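Local coordinates for nucleoporin NUP170 (Chaetomium thermophilum, PDB 5HAX), which is a scaffold nucleoporin, probably part of the inner ring of the nuclear pore complex, with a beta-propeller domain and a helical domain, at residues V126-A138 and E142-P154. Residues are numbered along the deposited sequence; the frame is centred on the assembly and turned at random.
Sequences VFVKTITHVLVVA and EIILLGVSATPTP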
ATOM      1  N   VAL A 126     -26.545  -8.493   4.415  1.00 72.00           N
ATOM      2  CA  VAL A 126     -27.190  -9.307   3.390  1.00 70.16           C
ATOM      3  C   VAL A 126     -26.842 -10.781   3.558  1.00 71.66           C
ATOM      4  O   VAL A 126     -27.727 -11.637   3.603  1.00 79.87           O
ATOM      5  CB  VAL A 126     -26.807  -8.815   1.976  1.00 73.39           C
ATOM      6  CG1 VAL A 126     -27.455  -9.694   0.908  1.00 60.87           C
ATOM      7  CG2 VAL A 126     -27.201  -7.359   1.787  1.00 70.49           C
ATOM      8  N   PHE A 127     -25.554 -11.091   3.646  1.00 73.64           N
ATOM      9  CA  PHE A 127     -25.068 -12.459   3.659  1.00 77.86           C
ATOM     10  C   PHE A 127     -24.568 -12.847   5.045  1.00 84.13           C
ATOM     11  O   PHE A 127     -24.332 -12.000   5.912  1.00 74.90           O
ATOM     12  CB  PHE A 127     -23.941 -12.644   2.638  1.00 79.92           C
ATOM     13  CG  PHE A 127     -24.360 -12.382   1.219  1.00 73.52           C
ATOM     14  CD1 PHE A 127     -25.154 -13.287   0.535  1.00 73.93           C
ATOM     15  CD2 PHE A 127     -23.950 -11.233   0.565  1.00 65.94           C
ATOM     16  CE1 PHE A 127     -25.536 -13.047  -0.771  1.00 71.10           C
ATOM     17  CE2 PHE A 127     -24.328 -10.989  -0.741  1.00 61.14           C
ATOM     18  CZ  PHE A 127     -25.122 -11.898  -1.408  1.00 59.26           C
ATOM     19  N   VAL A 128     -24.423 -14.159   5.238  1.00 85.24           N
ATOM     20  CA  VAL A 128     -23.792 -14.673   6.444  1.00 80.50           C
ATOM     21  C   VAL A 128     -22.391 -14.079   6.563  1.00 79.67           C
ATOM     22  O   VAL A 128     -21.722 -13.795   5.561  1.00 85.43           O
ATOM     23  CB  VAL A 128     -23.751 -16.212   6.412  1.00 86.50           C
ATOM     24  CG1 VAL A 128     -22.892 -16.713   5.253  1.00 88.92           C
ATOM     25  CG2 VAL A 128     -23.238 -16.769   7.729  1.00 99.27           C
ATOM     26  N   LYS A 129     -21.945 -13.884   7.807  1.00 80.05           N
ATOM     27  CA  LYS A 129     -20.663 -13.227   8.044  1.00 79.95           C
ATOM     28  C   LYS A 129     -19.508 -13.970   7.383  1.00 79.21           C
ATOM     29  O   LYS A 129     -18.503 -13.349   7.018  1.00 77.07           O
ATOM     30  CB  LYS A 129     -20.408 -13.100   9.545  1.00 95.89           C
ATOM     31  CG  LYS A 129     -20.734 -11.734  10.129  1.00119.77           C
ATOM     32  CD  LYS A 129     -22.200 -11.371   9.957  1.00116.26           C
ATOM     33  CE  LYS A 129     -22.674 -10.456  11.078  1.00118.03           C
ATOM     34  NZ  LYS A 129     -21.804  -9.258  11.245  1.00123.01           N
ATOM     35  N   THR A 130     -19.628 -15.288   7.217  1.00 69.01           N
ATOM     36  CA  THR A 130     -18.542 -16.068   6.634  1.00 77.41           C
ATOM     37  C   THR A 130     -18.342 -15.780   5.151  1.00 73.90           C
ATOM     38  O   THR A 130     -17.300 -16.156   4.603  1.00 65.52           O
ATOM     39  CB  THR A 130     -18.797 -17.565   6.827  1.00 76.70           C
ATOM     40  OG1 THR A 130     -19.861 -17.989   5.967  1.00 77.01           O
ATOM     41  CG2 THR A 130     -19.157 -17.877   8.278  1.00 81.94           C
ATOM     42  N   ILE A 131     -19.303 -15.135   4.496  1.00 68.63           N
ATOM     43  CA  ILE A 131     -19.151 -14.740   3.099  1.00 65.63           C
ATOM     44  C   ILE A 131     -18.292 -13.480   3.070  1.00 58.58           C
ATOM     45  O   ILE A 131     -18.699 -12.424   3.560  1.00 57.36           O
ATOM     46  CB  ILE A 131     -20.513 -14.518   2.427  1.00 66.88           C
ATOM     47  CG1 ILE A 131     -21.076 -15.875   1.989  1.00 61.55           C
ATOM     48  CG2 ILE A 131     -20.394 -13.588   1.217  1.00 69.06           C
ATOM     49  CD1 ILE A 131     -22.512 -15.845   1.524  1.00 75.23           C
ATOM     50  N   THR A 132     -17.095 -13.598   2.497  1.00 55.31           N
ATOM     51  CA  THR A 132     -16.114 -12.522   2.508  1.00 53.52           C
ATOM     52  C   THR A 132     -16.168 -11.649   1.262  1.00 54.14           C
ATOM     53  O   THR A 132     -15.772 -10.479   1.318  1.00 54.44           O
ATOM     54  CB  THR A 132     -14.706 -13.108   2.651  1.00 54.43           C
ATOM     55  OG1 THR A 132     -14.469 -14.046   1.595  1.00 54.96           O
ATOM     56  CG2 THR A 132     -14.555 -13.821   3.987  1.00 63.98           C
ATOM     57  N   HIS A 133     -16.644 -12.186   0.138  1.00 50.97           N
ATOM     58  CA  HIS A 133     -16.656 -11.455  -1.120  1.00 48.45           C
ATOM     59  C   HIS A 133     -17.884 -11.851  -1.927  1.00 48.44           C
ATOM     60  O   HIS A 133     -18.597 -12.800  -1.594  1.00 48.13           O
ATOM     61  CB  HIS A 133     -15.393 -11.729  -1.947  1.00 45.19           C
ATOM     62  CG  HIS A 133     -14.119 -11.319  -1.276  1.00 51.97           C
ATOM     63  ND1 HIS A 133     -13.404 -12.166  -0.458  1.00 54.96           N
ATOM     64  CD2 HIS A 133     -13.424 -10.158  -1.317  1.00 54.49           C
ATOM     65  CE1 HIS A 133     -12.326 -11.541  -0.017  1.00 54.76           C
ATOM     66  NE2 HIS A 133     -12.315 -10.321  -0.523  1.00 58.84           N
ATOM     67  N   VAL A 134     -18.119 -11.102  -3.001  1.00 44.87           N
ATOM     68  CA  VAL A 134     -19.109 -11.444  -4.016  1.00 41.99           C
ATOM     69  C   VAL A 134     -18.384 -11.552  -5.349  1.00 44.07           C
ATOM     70  O   VAL A 134     -17.585 -10.674  -5.700  1.00 42.05           O
ATOM     71  CB  VAL A 134     -20.241 -10.403  -4.092  1.00 46.48           C
ATOM     72  CG1 VAL A 134     -21.156 -10.684  -5.289  1.00 41.54           C
ATOM     73  CG2 VAL A 134     -21.042 -10.397  -2.804  1.00 46.19           C
ATOM     74  N   LEU A 135     -18.662 -12.625  -6.080  1.00 41.79           N
ATOM     75  CA  LEU A 135     -18.104 -12.843  -7.407  1.00 51.07           C
ATOM     76  C   LEU A 135     -19.135 -12.406  -8.441  1.00 45.93           C
ATOM     77  O   LEU A 135     -20.234 -12.969  -8.500  1.00 48.20           O
ATOM     78  CB  LEU A 135     -17.730 -14.312  -7.596  1.00 44.00           C
ATOM     79  CG  LEU A 135     -17.100 -14.710  -8.931  1.00 48.66           C
ATOM     80  CD1 LEU A 135     -15.720 -14.098  -9.090  1.00 45.18           C
ATOM     81  CD2 LEU A 135     -17.027 -16.222  -9.040  1.00 52.98           C
ATOM     82  N   VAL A 136     -18.786 -11.402  -9.241  1.00 47.12           N
ATOM     83  CA  VAL A 136     -19.657 -10.886 -10.293  1.00 39.51           C
ATOM     84  C   VAL A 136     -19.179 -11.461 -11.618  1.00 45.47           C
ATOM     85  O   VAL A 136     -18.014 -11.285 -11.993  1.00 44.84           O
ATOM     86  CB  VAL A 136     -19.651  -9.349 -10.330  1.00 45.12           C
ATOM     87  CG1 VAL A 136     -20.700  -8.843 -11.313  1.00 48.06           C
ATOM     88  CG2 VAL A 136     -19.892  -8.772  -8.945  1.00 45.03           C
ATOM     89  N   VAL A 137     -20.077 -12.141 -12.329  1.00 44.90           N
ATOM     90  CA  VAL A 137     -19.776 -12.762 -13.616  1.00 46.54           C
ATOM     91  C   VAL A 137     -20.722 -12.157 -14.644  1.00 50.71           C
ATOM     92  O   VAL A 137     -21.940 -12.367 -14.576  1.00 50.05           O
ATOM     93  CB  VAL A 137     -19.923 -14.289 -13.568  1.00 47.00           C
ATOM     94  CG1 VAL A 137     -19.633 -14.897 -14.935  1.00 42.41           C
ATOM     95  CG2 VAL A 137     -18.999 -14.880 -12.511  1.00 41.90           C
ATOM     96  N   ALA A 138     -20.165 -11.421 -15.603  1.00 47.49           N
ATOM     97  CA  ALA A 138     -20.941 -10.776 -16.655  1.00 40.76           C
ATOM     98  C   ALA A 138     -20.785 -11.548 -17.958  1.00 40.60           C
ATOM     99  O   ALA A 138     -19.662 -11.851 -18.375  1.00 42.80           O
ATOM    100  CB  ALA A 138     -20.496  -9.326 -16.845  1.00 42.52           C
ATOM    101  N   GLU A 142     -26.408 -11.747 -19.363  1.00 54.60           N
ATOM    102  CA  GLU A 142     -26.806 -11.462 -17.989  1.00 57.14           C
ATOM    103  C   GLU A 142     -25.569 -11.240 -17.129  1.00 50.70           C
ATOM    104  O   GLU A 142     -24.442 -11.543 -17.529  1.00 49.46           O
ATOM    105  CB  GLU A 142     -27.653 -12.606 -17.422  1.00 62.28           C
ATOM    106  CG  GLU A 142     -26.925 -13.944 -17.415  1.00 60.88           C
ATOM    107  CD  GLU A 142     -27.836 -15.111 -17.089  1.00 83.86           C
ATOM    108  OE1 GLU A 142     -27.408 -16.269 -17.278  1.00 81.06           O
ATOM    109  OE2 GLU A 142     -28.978 -14.870 -16.644  1.00 87.23           O
ATOM    110  N   ILE A 143     -25.805 -10.702 -15.931  1.00 48.85           N
ATOM    111  CA  ILE A 143     -24.801 -10.607 -14.876  1.00 55.54           C
ATOM    112  C   ILE A 143     -25.239 -11.514 -13.735  1.00 51.01           C
ATOM    113  O   ILE A 143     -26.417 -11.529 -13.357  1.00 56.61           O
ATOM    114  CB  ILE A 143     -24.607  -9.163 -14.372  1.00 56.87           C
ATOM    115  CG1 ILE A 143     -24.141  -8.246 -15.508  1.00 58.51           C
ATOM    116  CG2 ILE A 143     -23.591  -9.135 -13.236  1.00 64.21           C
ATOM    117  CD1 ILE A 143     -25.271  -7.634 -16.310  1.00 60.43           C
ATOM    118  N   ILE A 144     -24.284 -12.250 -13.171  1.00 52.31           N
ATOM    119  CA  ILE A 144     -24.550 -13.277 -12.170  1.00 50.12           C
ATOM    120  C   ILE A 144     -23.726 -12.964 -10.928  1.00 55.07           C
ATOM    121  O   ILE A 144     -22.527 -12.678 -11.029  1.00 55.40           O
ATOM    122  CB  ILE A 144     -24.211 -14.680 -12.709  1.00 55.27           C
ATOM    123  CG1 ILE A 144     -24.980 -14.948 -14.008  1.00 60.45           C
ATOM    124  CG2 ILE A 144     -24.533 -15.746 -11.667  1.00 57.85           C
ATOM    125  CD1 ILE A 144     -24.432 -16.101 -14.818  1.00 61.85           C
ATOM    126  N   LEU A 145     -24.369 -13.021  -9.764  1.00 52.32           N
ATOM    127  CA  LEU A 145     -23.703 -12.833  -8.481  1.00 53.86           C
ATOM    128  C   LEU A 145     -23.548 -14.179  -7.788  1.00 54.93           C
ATOM    129  O   LEU A 145     -24.505 -14.956  -7.711  1.00 54.24           O
ATOM    130  CB  LEU A 145     -24.493 -11.880  -7.585  1.00 49.07           C
ATOM    131  CG  LEU A 145     -24.838 -10.507  -8.160  1.00 60.12           C
ATOM    132  CD1 LEU A 145     -25.597  -9.694  -7.124  1.00 47.23           C
ATOM    133  CD2 LEU A 145     -23.584  -9.775  -8.616  1.00 52.98           C
ATOM    134  N   LEU A 146     -22.344 -14.447  -7.284  1.00 55.96           N
ATOM    135  CA  LEU A 146     -22.064 -15.645  -6.507  1.00 58.30           C
ATOM    136  C   LEU A 146     -21.433 -15.251  -5.182  1.00 59.45           C
ATOM    137  O   LEU A 146     -20.554 -14.386  -5.133  1.00 50.38           O
ATOM    138  CB  LEU A 146     -21.126 -16.601  -7.253  1.00 51.90           C
ATOM    139  CG  LEU A 146     -21.650 -17.228  -8.545  1.00 53.83           C
ATOM    140  CD1 LEU A 146     -20.594 -18.135  -9.154  1.00 59.35           C
ATOM    141  CD2 LEU A 146     -22.934 -18.001  -8.294  1.00 64.97           C
ATOM    142  N   GLY A 147     -21.895 -15.887  -4.109  1.00 56.47           N
ATOM    143  CA  GLY A 147     -21.255 -15.706  -2.822  1.00 47.54           C
ATOM    144  C   GLY A 147     -19.908 -16.401  -2.776  1.00 49.77           C
ATOM    145  O   GLY A 147     -19.704 -17.455  -3.376  1.00 56.92           O
ATOM    146  N   VAL A 148     -18.970 -15.790  -2.056  1.00 49.48           N
ATOM    147  CA  VAL A 148     -17.608 -16.299  -1.949  1.00 49.18           C
ATOM    148  C   VAL A 148     -17.186 -16.278  -0.488  1.00 53.70           C
ATOM    149  O   VAL A 148     -17.476 -15.323   0.243  1.00 52.65           O
ATOM    150  CB  VAL A 148     -16.620 -15.474  -2.800  1.00 51.87           C
ATOM    151  CG1 VAL A 148     -15.203 -16.019  -2.649  1.00 58.92           C
ATOM    152  CG2 VAL A 148     -17.046 -15.478  -4.259  1.00 48.96           C
ATOM    153  N   SER A 149     -16.497 -17.337  -0.069  1.00 59.61           N
ATOM    154  CA  SER A 149     -15.874 -17.418   1.248  1.00 58.15           C
ATOM    155  C   SER A 149     -14.401 -17.740   1.038  1.00 59.34           C
ATOM    156  O   SER A 149     -14.061 -18.861   0.646  1.00 60.67           O
ATOM    157  CB  SER A 149     -16.550 -18.479   2.119  1.00 68.86           C
ATOM    158  OG  SER A 149     -16.039 -18.447   3.441  1.00 73.00           O
ATOM    159  N   ALA A 150     -13.536 -16.757   1.285  1.00 64.09           N
ATOM    160  CA  ALA A 150     -12.092 -16.889   1.094  1.00 69.33           C
ATOM    161  C   ALA A 150     -11.438 -16.915   2.473  1.00 75.97           C
ATOM    162  O   ALA A 150     -10.832 -15.940   2.916  1.00 78.72           O
ATOM    163  CB  ALA A 150     -11.554 -15.752   0.235  1.00 67.20           C
ATOM    164  N   THR A 151     -11.557 -18.063   3.155  1.00 80.29           N
ATOM    165  CA  THR A 151     -10.999 -18.201   4.496  1.00 92.35           C
ATOM    166  C   THR A 151      -9.548 -18.676   4.422  1.00 94.20           C
ATOM    167  O   THR A 151      -9.237 -19.595   3.660  1.00 96.28           O
ATOM    168  CB  THR A 151     -11.818 -19.188   5.321  1.00 84.76           C
ATOM    169  OG1 THR A 151     -11.906 -20.439   4.627  1.00 85.88           O
ATOM    170  CG2 THR A 151     -13.221 -18.642   5.559  1.00 82.04           C
ATOM    171  N   PRO A 152      -8.644 -18.075   5.197  1.00102.93           N
ATOM    172  CA  PRO A 152      -7.230 -18.460   5.115  1.00106.75           C
ATOM    173  C   PRO A 152      -6.990 -19.880   5.607  1.00110.30           C
ATOM    174  O   PRO A 152      -7.710 -20.398   6.464  1.00 96.82           O
ATOM    175  CB  PRO A 152      -6.531 -17.435   6.018  1.00109.63           C
ATOM    176  CG  PRO A 152      -7.594 -16.964   6.953  1.00112.37           C
ATOM    177  CD  PRO A 152      -8.865 -16.988   6.166  1.00103.81           C
ATOM    178  N   THR A 153      -5.958 -20.502   5.053  1.00115.09           N
ATOM    179  CA  THR A 153      -5.567 -21.867   5.367  1.00119.69           C
ATOM    180  C   THR A 153      -4.230 -21.902   6.095  1.00118.52           C
ATOM    181  O   THR A 153      -3.498 -20.907   6.135  1.00115.85           O
ATOM    182  CB  THR A 153      -5.469 -22.706   4.085  1.00117.45           C
ATOM    183  OG1 THR A 153      -4.378 -22.242   3.279  1.00117.01           O
ATOM    184  CG2 THR A 153      -6.762 -22.636   3.289  1.00112.97           C
ATOM    185  N   PRO A 154      -3.883 -23.043   6.696  1.00122.02           N
ATOM    186  CA  PRO A 154      -2.570 -23.166   7.352  1.00125.49           C
ATOM    187  C   PRO A 154      -1.392 -22.828   6.452  1.00120.18           C
ATOM    188  O   PRO A 154      -0.358 -22.362   6.950  1.00116.12           O
ATOM    189  CB  PRO A 154      -2.542 -24.640   7.776  1.00125.92           C
ATOM    190  CG  PRO A 154      -3.971 -25.003   7.965  1.00117.57           C
ATOM    191  CD  PRO A 154      -4.742 -24.213   6.949  1.00114.42           C
TER
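T132 and H133 both donate their backbone N-H to the carbonyl oxygen of V148, a classic beta bulge at the start of a beta hairpin. An extra residue in one strand lets a single carbonyl take two donors, and V148 O does so here. The hairpin supplies the middle strands of a four-stranded antiparallel sheet, consistent with a beta-propeller blade. The two bonds are unlike: T132 N lies in the V148 carbonyl plane, whereas H133 N stands 42° out of it. Regular antiparallel pairing follows, with reciprocal bonds between L135 and L146 and between V137 and I144. On one face of the hairpin, V136 CG1 presses against I143 CG2 at a tight 3.5 Å, and V136 CG2 meets L145 CD2 at 3.8 Å; Y202 touches both L145 and V134. On the other, V148 CG2 rests on L135 CB, and L135 runs alongside L146, CD2 against CD1. Beyond the bulge, side chains replace main-chain pairing. S149 OG donates to T130 O at 2.9 Å. A chi1 of 56° tucks T132 OG1 over its own main chain, flanked by N and C, where it shares a hydrogen bond with H133 ND1 and accepts from A150 N at 2.9 Å.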